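Local coordinates for Protease/Reverse transcriptase/ribonuclease H (Eastern chimpanzee simian foamy virus, PDB 7KSF), which combines an aspartic protease with a reverse transcriptase and ribonuclease H, and so probably both cleaves viral polyprotein and copies the RNA genome into DNA, at residues 169-178 / 200-210. The protein carries 1 engineered substitution. Sequence-based numbering, arbitrary orientation.
Sequences KAKPSIQIVI and PVPKPDGRWRM
A two-stranded beta hairpin of the reverse transcriptase, strands 198-202 and 208-212 joined by a loop with a type I beta turn from Lys-203 to Gly-206, packs through Trp-208 and Met-210 against helix 171-184 and the neighbouring Ala-170. Ala-170 CB lies over one face of the indole in a CH-pi contact, 3.9 Å from the centroid of the Trp-208 five-membered ring, while Pro-202 CA sits over the opposite face, each offset toward the rim. The same methyl also touches Pro-200, CB to CB 3.6 Å. Beside the ring edge, Ser-173 OG accepts a weak, bent bond from Trp-208 N (3.2 Å) and donates to Ala-170 O, which also takes Ile-174 N. With CG1 of Ile-174 anti to the carbonyl carbon (chi1 -64°) and CD1 continuing straight on from it (chi2 -179°), CD1 touches both Pro-200 CB and Met-210 CB, each 3.9 Å away. Farther along the helix, Ile-178 CD1 meets Met-210 SD at 4.1 Å, the two side chains crossing nearly at right angles. Arg-207, beside Ser-173, forms a salt bridge with Glu-138. Helix 171-178 and strand 208-210 cross at -52°, and Trp-270 of strand 268-270 packs against Ile-174 and Ile-178.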
ATOM      1  N   LYS A 169     -21.204 -16.387  -5.654  1.00 87.32           N
ATOM      2  CA  LYS A 169     -20.727 -15.344  -6.553  1.00 81.04           C
ATOM      3  C   LYS A 169     -19.205 -15.288  -6.607  1.00 80.86           C
ATOM      4  O   LYS A 169     -18.650 -14.706  -7.543  1.00 81.15           O
ATOM      5  CB  LYS A 169     -21.294 -13.987  -6.126  1.00 90.01           C
ATOM      6  CG  LYS A 169     -21.292 -12.926  -7.218  1.00101.57           C
ATOM      7  CD  LYS A 169     -22.055 -11.682  -6.783  1.00115.10           C
ATOM      8  CE  LYS A 169     -22.195 -10.683  -7.923  1.00109.93           C
ATOM      9  NZ  LYS A 169     -22.984  -9.487  -7.516  1.00 93.57           N
ATOM     10  N   ALA A 170     -18.526 -15.892  -5.628  1.00 86.73           N
ATOM     11  CA  ALA A 170     -17.070 -15.940  -5.589  1.00 84.28           C
ATOM     12  C   ALA A 170     -16.492 -17.226  -6.167  1.00 78.10           C
ATOM     13  O   ALA A 170     -15.304 -17.255  -6.499  1.00 76.95           O
ATOM     14  CB  ALA A 170     -16.573 -15.777  -4.146  1.00 80.33           C
ATOM     15  N   LYS A 171     -17.300 -18.277  -6.299  1.00 78.03           N
ATOM     16  CA  LYS A 171     -16.811 -19.557  -6.813  1.00 77.07           C
ATOM     17  C   LYS A 171     -16.133 -19.464  -8.175  1.00 82.21           C
ATOM     18  O   LYS A 171     -15.059 -20.063  -8.338  1.00 82.21           O
ATOM     19  CB  LYS A 171     -17.962 -20.569  -6.869  1.00 79.01           C
ATOM     20  CG  LYS A 171     -18.516 -20.980  -5.519  1.00 85.13           C
ATOM     21  CD  LYS A 171     -19.646 -21.983  -5.692  1.00 77.42           C
ATOM     22  CE  LYS A 171     -20.282 -22.358  -4.361  1.00 77.21           C
ATOM     23  NZ  LYS A 171     -21.433 -23.285  -4.548  1.00 76.47           N
ATOM     24  N   PRO A 172     -16.682 -18.769  -9.181  1.00 91.26           N
ATOM     25  CA  PRO A 172     -16.024 -18.787 -10.502  1.00 94.86           C
ATOM     26  C   PRO A 172     -14.619 -18.211 -10.499  1.00 78.18           C
ATOM     27  O   PRO A 172     -13.703 -18.802 -11.090  1.00 72.16           O
ATOM     28  CB  PRO A 172     -16.981 -17.960 -11.376  1.00103.72           C
ATOM     29  CG  PRO A 172     -18.295 -18.019 -10.681  1.00 88.11           C
ATOM     30  CD  PRO A 172     -17.959 -18.031  -9.227  1.00 89.31           C
ATOM     31  N   SER A 173     -14.416 -17.061  -9.853  1.00 74.16           N
ATOM     32  CA  SER A 173     -13.096 -16.437  -9.841  1.00 73.76           C
ATOM     33  C   SER A 173     -12.096 -17.217  -8.998  1.00 74.41           C
ATOM     34  O   SER A 173     -10.887 -17.092  -9.218  1.00 71.67           O
ATOM     35  CB  SER A 173     -13.201 -14.999  -9.334  1.00 76.51           C
ATOM     36  OG  SER A 173     -13.928 -14.941  -8.120  1.00 83.91           O
ATOM     37  N   ILE A 174     -12.571 -18.021  -8.048  1.00 72.42           N
ATOM     38  CA  ILE A 174     -11.675 -18.784  -7.180  1.00 71.24           C
ATOM     39  C   ILE A 174     -11.319 -20.133  -7.794  1.00 69.00           C
ATOM     40  O   ILE A 174     -10.192 -20.609  -7.635  1.00 67.24           O
ATOM     41  CB  ILE A 174     -12.313 -18.952  -5.787  1.00 72.79           C
ATOM     42  CG1 ILE A 174     -12.484 -17.590  -5.118  1.00 76.43           C
ATOM     43  CG2 ILE A 174     -11.474 -19.874  -4.919  1.00 72.15           C
ATOM     44  CD1 ILE A 174     -13.070 -17.673  -3.735  1.00 76.93           C
ATOM     45  N   GLN A 175     -12.259 -20.767  -8.498  1.00 69.44           N
ATOM     46  CA  GLN A 175     -11.973 -22.053  -9.122  1.00 68.34           C
ATOM     47  C   GLN A 175     -10.836 -21.943 -10.132  1.00 66.06           C
ATOM     48  O   GLN A 175     -10.126 -22.925 -10.379  1.00 64.78           O
ATOM     49  CB  GLN A 175     -13.232 -22.606  -9.790  1.00 69.30           C
ATOM     50  CG  GLN A 175     -13.049 -23.962 -10.456  1.00 74.16           C
ATOM     51  CD  GLN A 175     -12.791 -25.076  -9.459  1.00 74.08           C
ATOM     52  OE1 GLN A 175     -13.036 -24.925  -8.263  1.00 90.38           O
ATOM     53  NE2 GLN A 175     -12.298 -26.208  -9.953  1.00 68.10           N
ATOM     54  N   ILE A 176     -10.647 -20.759 -10.720  1.00 66.32           N
ATOM     55  CA  ILE A 176      -9.498 -20.533 -11.597  1.00 64.85           C
ATOM     56  C   ILE A 176      -8.201 -20.708 -10.820  1.00 63.49           C
ATOM     57  O   ILE A 176      -7.278 -21.401 -11.264  1.00 62.31           O
ATOM     58  CB  ILE A 176      -9.581 -19.135 -12.235  1.00 65.05           C
ATOM     59  CG1 ILE A 176     -10.923 -18.955 -12.952  1.00 66.91           C
ATOM     60  CG2 ILE A 176      -8.411 -18.910 -13.182  1.00 63.18           C
ATOM     61  CD1 ILE A 176     -11.259 -17.516 -13.261  1.00 71.27           C
ATOM     62  N   VAL A 177      -8.119 -20.073  -9.651  1.00 71.89           N
ATOM     63  CA  VAL A 177      -6.929 -20.187  -8.814  1.00 67.28           C
ATOM     64  C   VAL A 177      -6.715 -21.631  -8.383  1.00 62.33           C
ATOM     65  O   VAL A 177      -5.582 -22.128  -8.372  1.00 61.64           O
ATOM     66  CB  VAL A 177      -7.046 -19.241  -7.605  1.00 62.29           C
ATOM     67  CG1 VAL A 177      -5.756 -19.230  -6.805  1.00 68.28           C
ATOM     68  CG2 VAL A 177      -7.407 -17.839  -8.068  1.00 70.16           C
ATOM     69  N   ILE A 178      -7.796 -22.328  -8.024  1.00 63.18           N
ATOM     70  CA  ILE A 178      -7.687 -23.745  -7.686  1.00 62.93           C
ATOM     71  C   ILE A 178      -7.110 -24.530  -8.856  1.00 62.69           C
ATOM     72  O   ILE A 178      -6.243 -25.390  -8.676  1.00 62.33           O
ATOM     73  CB  ILE A 178      -9.056 -24.305  -7.258  1.00 64.86           C
ATOM     74  CG1 ILE A 178      -9.633 -23.499  -6.093  1.00 69.90           C
ATOM     75  CG2 ILE A 178      -8.925 -25.765  -6.854  1.00 65.04           C
ATOM     76  CD1 ILE A 178      -8.884 -23.695  -4.801  1.00 68.48           C
ATOM     77  N   PRO A 200     -14.318 -16.297   1.275  1.00 78.95           N
ATOM     78  CA  PRO A 200     -14.050 -15.448   0.111  1.00 80.32           C
ATOM     79  C   PRO A 200     -14.165 -13.963   0.417  1.00 81.31           C
ATOM     80  O   PRO A 200     -15.070 -13.541   1.144  1.00 81.07           O
ATOM     81  CB  PRO A 200     -15.126 -15.895  -0.889  1.00 91.13           C
ATOM     82  CG  PRO A 200     -16.252 -16.461  -0.018  1.00 81.12           C
ATOM     83  CD  PRO A 200     -15.751 -16.603   1.402  1.00 78.72           C
ATOM     84  N   VAL A 201     -13.260 -13.161  -0.134  1.00 82.20           N
ATOM     85  CA  VAL A 201     -13.317 -11.709   0.022  1.00 83.29           C
ATOM     86  C   VAL A 201     -13.190 -11.065  -1.352  1.00 96.98           C
ATOM     87  O   VAL A 201     -12.476 -11.590  -2.218  1.00 97.68           O
ATOM     88  CB  VAL A 201     -12.235 -11.203   0.989  1.00 83.26           C
ATOM     89  CG1 VAL A 201     -12.522 -11.683   2.401  1.00 96.59           C
ATOM     90  CG2 VAL A 201     -10.856 -11.657   0.538  1.00 84.01           C
ATOM     91  N   PRO A 202     -13.863  -9.945  -1.606  1.00 85.33           N
ATOM     92  CA  PRO A 202     -13.819  -9.350  -2.943  1.00 89.33           C
ATOM     93  C   PRO A 202     -12.492  -8.653  -3.213  1.00 85.99           C
ATOM     94  O   PRO A 202     -11.721  -8.332  -2.307  1.00 86.10           O
ATOM     95  CB  PRO A 202     -14.974  -8.344  -2.921  1.00 93.93           C
ATOM     96  CG  PRO A 202     -15.115  -7.977  -1.487  1.00 86.85           C
ATOM     97  CD  PRO A 202     -14.766  -9.216  -0.702  1.00 84.68           C
ATOM     98  N   LYS A 203     -12.244  -8.430  -4.502  1.00 97.37           N
ATOM     99  CA  LYS A 203     -11.109  -7.694  -5.028  1.00103.99           C
ATOM    100  C   LYS A 203     -11.610  -6.466  -5.782  1.00111.33           C
ATOM    101  O   LYS A 203     -12.677  -6.511  -6.405  1.00111.64           O
ATOM    102  CB  LYS A 203     -10.265  -8.577  -5.962  1.00 87.04           C
ATOM    103  CG  LYS A 203      -8.910  -7.997  -6.348  1.00 87.40           C
ATOM    104  CD  LYS A 203      -8.217  -8.832  -7.412  1.00 89.05           C
ATOM    105  CE  LYS A 203      -7.001  -8.103  -7.965  1.00 84.69           C
ATOM    106  NZ  LYS A 203      -6.409  -8.817  -9.127  1.00 83.57           N
ATOM    107  N   PRO A 204     -10.877  -5.339  -5.721  1.00112.83           N
ATOM    108  CA  PRO A 204     -11.332  -4.110  -6.389  1.00113.47           C
ATOM    109  C   PRO A 204     -11.693  -4.261  -7.863  1.00105.84           C
ATOM    110  O   PRO A 204     -12.461  -3.454  -8.399  1.00 99.59           O
ATOM    111  CB  PRO A 204     -10.134  -3.172  -6.214  1.00112.65           C
ATOM    112  CG  PRO A 204      -9.554  -3.583  -4.917  1.00 92.65           C
ATOM    113  CD  PRO A 204      -9.735  -5.079  -4.827  1.00 89.95           C
ATOM    114  N   ASP A 205     -11.148  -5.275  -8.531  1.00101.73           N
ATOM    115  CA  ASP A 205     -11.452  -5.491  -9.939  1.00104.12           C
ATOM    116  C   ASP A 205     -12.789  -6.188 -10.155  1.00 94.76           C
ATOM    117  O   ASP A 205     -13.204  -6.354 -11.307  1.00 90.58           O
ATOM    118  CB  ASP A 205     -10.326  -6.295 -10.597  1.00102.84           C
ATOM    119  CG  ASP A 205     -10.277  -7.733 -10.118  1.00 99.02           C
ATOM    120  OD1 ASP A 205     -10.825  -8.029  -9.036  1.00 99.71           O
ATOM    121  OD2 ASP A 205      -9.681  -8.570 -10.826  1.00 94.86           O
ATOM    122  N   GLY A 206     -13.474  -6.593  -9.082  1.00 96.33           N
ATOM    123  CA  GLY A 206     -14.754  -7.259  -9.157  1.00 90.98           C
ATOM    124  C   GLY A 206     -14.700  -8.730  -8.793  1.00 90.63           C
ATOM    125  O   GLY A 206     -15.712  -9.291  -8.358  1.00 85.08           O
ATOM    126  N   ARG A 207     -13.541  -9.362  -8.958  1.00 96.85           N
ATOM    127  CA  ARG A 207     -13.394 -10.782  -8.673  1.00 89.48           C
ATOM    128  C   ARG A 207     -13.193 -10.991  -7.173  1.00 97.63           C
ATOM    129  O   ARG A 207     -13.305 -10.063  -6.368  1.00104.00           O
ATOM    130  CB  ARG A 207     -12.252 -11.362  -9.500  1.00 82.48           C
ATOM    131  CG  ARG A 207     -12.624 -11.639 -10.946  1.00 80.79           C
ATOM    132  CD  ARG A 207     -11.479 -11.305 -11.879  1.00 79.11           C
ATOM    133  NE  ARG A 207     -10.218 -11.879 -11.422  1.00 83.52           N
ATOM    134  CZ  ARG A 207      -9.044 -11.651 -12.002  1.00 88.25           C
ATOM    135  NH1 ARG A 207      -8.970 -10.859 -13.064  1.00 84.70           N
ATOM    136  NH2 ARG A 207      -7.945 -12.212 -11.520  1.00 90.96           N
ATOM    137  N   TRP A 208     -12.899 -12.231  -6.783  1.00100.13           N
ATOM    138  CA  TRP A 208     -12.801 -12.606  -5.381  1.00 91.74           C
ATOM    139  C   TRP A 208     -11.572 -13.472  -5.161  1.00 86.95           C
ATOM    140  O   TRP A 208     -11.172 -14.248  -6.034  1.00 81.01           O
ATOM    141  CB  TRP A 208     -14.046 -13.369  -4.910  1.00 82.96           C
ATOM    142  CG  TRP A 208     -15.345 -12.665  -5.172  1.00 84.63           C
ATOM    143  CD1 TRP A 208     -15.924 -12.427  -6.387  1.00 95.51           C
ATOM    144  CD2 TRP A 208     -16.243 -12.136  -4.193  1.00 92.28           C
ATOM    145  NE1 TRP A 208     -17.116 -11.770  -6.224  1.00104.25           N
ATOM    146  CE2 TRP A 208     -17.339 -11.579  -4.885  1.00 99.98           C
ATOM    147  CE3 TRP A 208     -16.228 -12.074  -2.798  1.00 89.25           C
ATOM    148  CZ2 TRP A 208     -18.402 -10.970  -4.230  1.00111.11           C
ATOM    149  CZ3 TRP A 208     -17.285 -11.468  -2.148  1.00 96.94           C
ATOM    150  CH2 TRP A 208     -18.359 -10.925  -2.863  1.00110.57           C
ATOM    151  N   ARG A 209     -10.981 -13.341  -3.978  1.00 88.74           N
ATOM    152  CA  ARG A 209      -9.863 -14.170  -3.562  1.00 91.19           C
ATOM    153  C   ARG A 209     -10.243 -14.910  -2.287  1.00 87.52           C
ATOM    154  O   ARG A 209     -10.972 -14.383  -1.442  1.00 82.15           O
ATOM    155  CB  ARG A 209      -8.594 -13.335  -3.344  1.00 86.93           C
ATOM    156  CG  ARG A 209      -8.788 -12.130  -2.440  1.00 93.52           C
ATOM    157  CD  ARG A 209      -7.572 -11.211  -2.446  1.00108.78           C
ATOM    158  NE  ARG A 209      -6.353 -11.883  -2.002  1.00126.89           N
ATOM    159  CZ  ARG A 209      -5.940 -11.932  -0.740  1.00121.95           C
ATOM    160  NH1 ARG A 209      -6.651 -11.351   0.217  1.00121.21           N
ATOM    161  NH2 ARG A 209      -4.818 -12.567  -0.430  1.00110.00           N
ATOM    162  N   MET A 210      -9.754 -16.141  -2.163  1.00 93.98           N
ATOM    163  CA  MET A 210     -10.096 -16.990  -1.033  1.00 82.49           C
ATOM    164  C   MET A 210      -9.163 -16.726   0.144  1.00 87.72           C
ATOM    165  O   MET A 210      -8.021 -16.286  -0.024  1.00 92.37           O
ATOM    166  CB  MET A 210     -10.031 -18.467  -1.425  1.00 77.26           C
ATOM    167  CG  MET A 210      -8.627 -19.005  -1.653  1.00 76.85           C
ATOM    168  SD  MET A 210      -8.589 -20.795  -1.877  1.00 73.82           S
ATOM    169  CE  MET A 210      -6.826 -21.090  -1.958  1.00 69.11           C
TER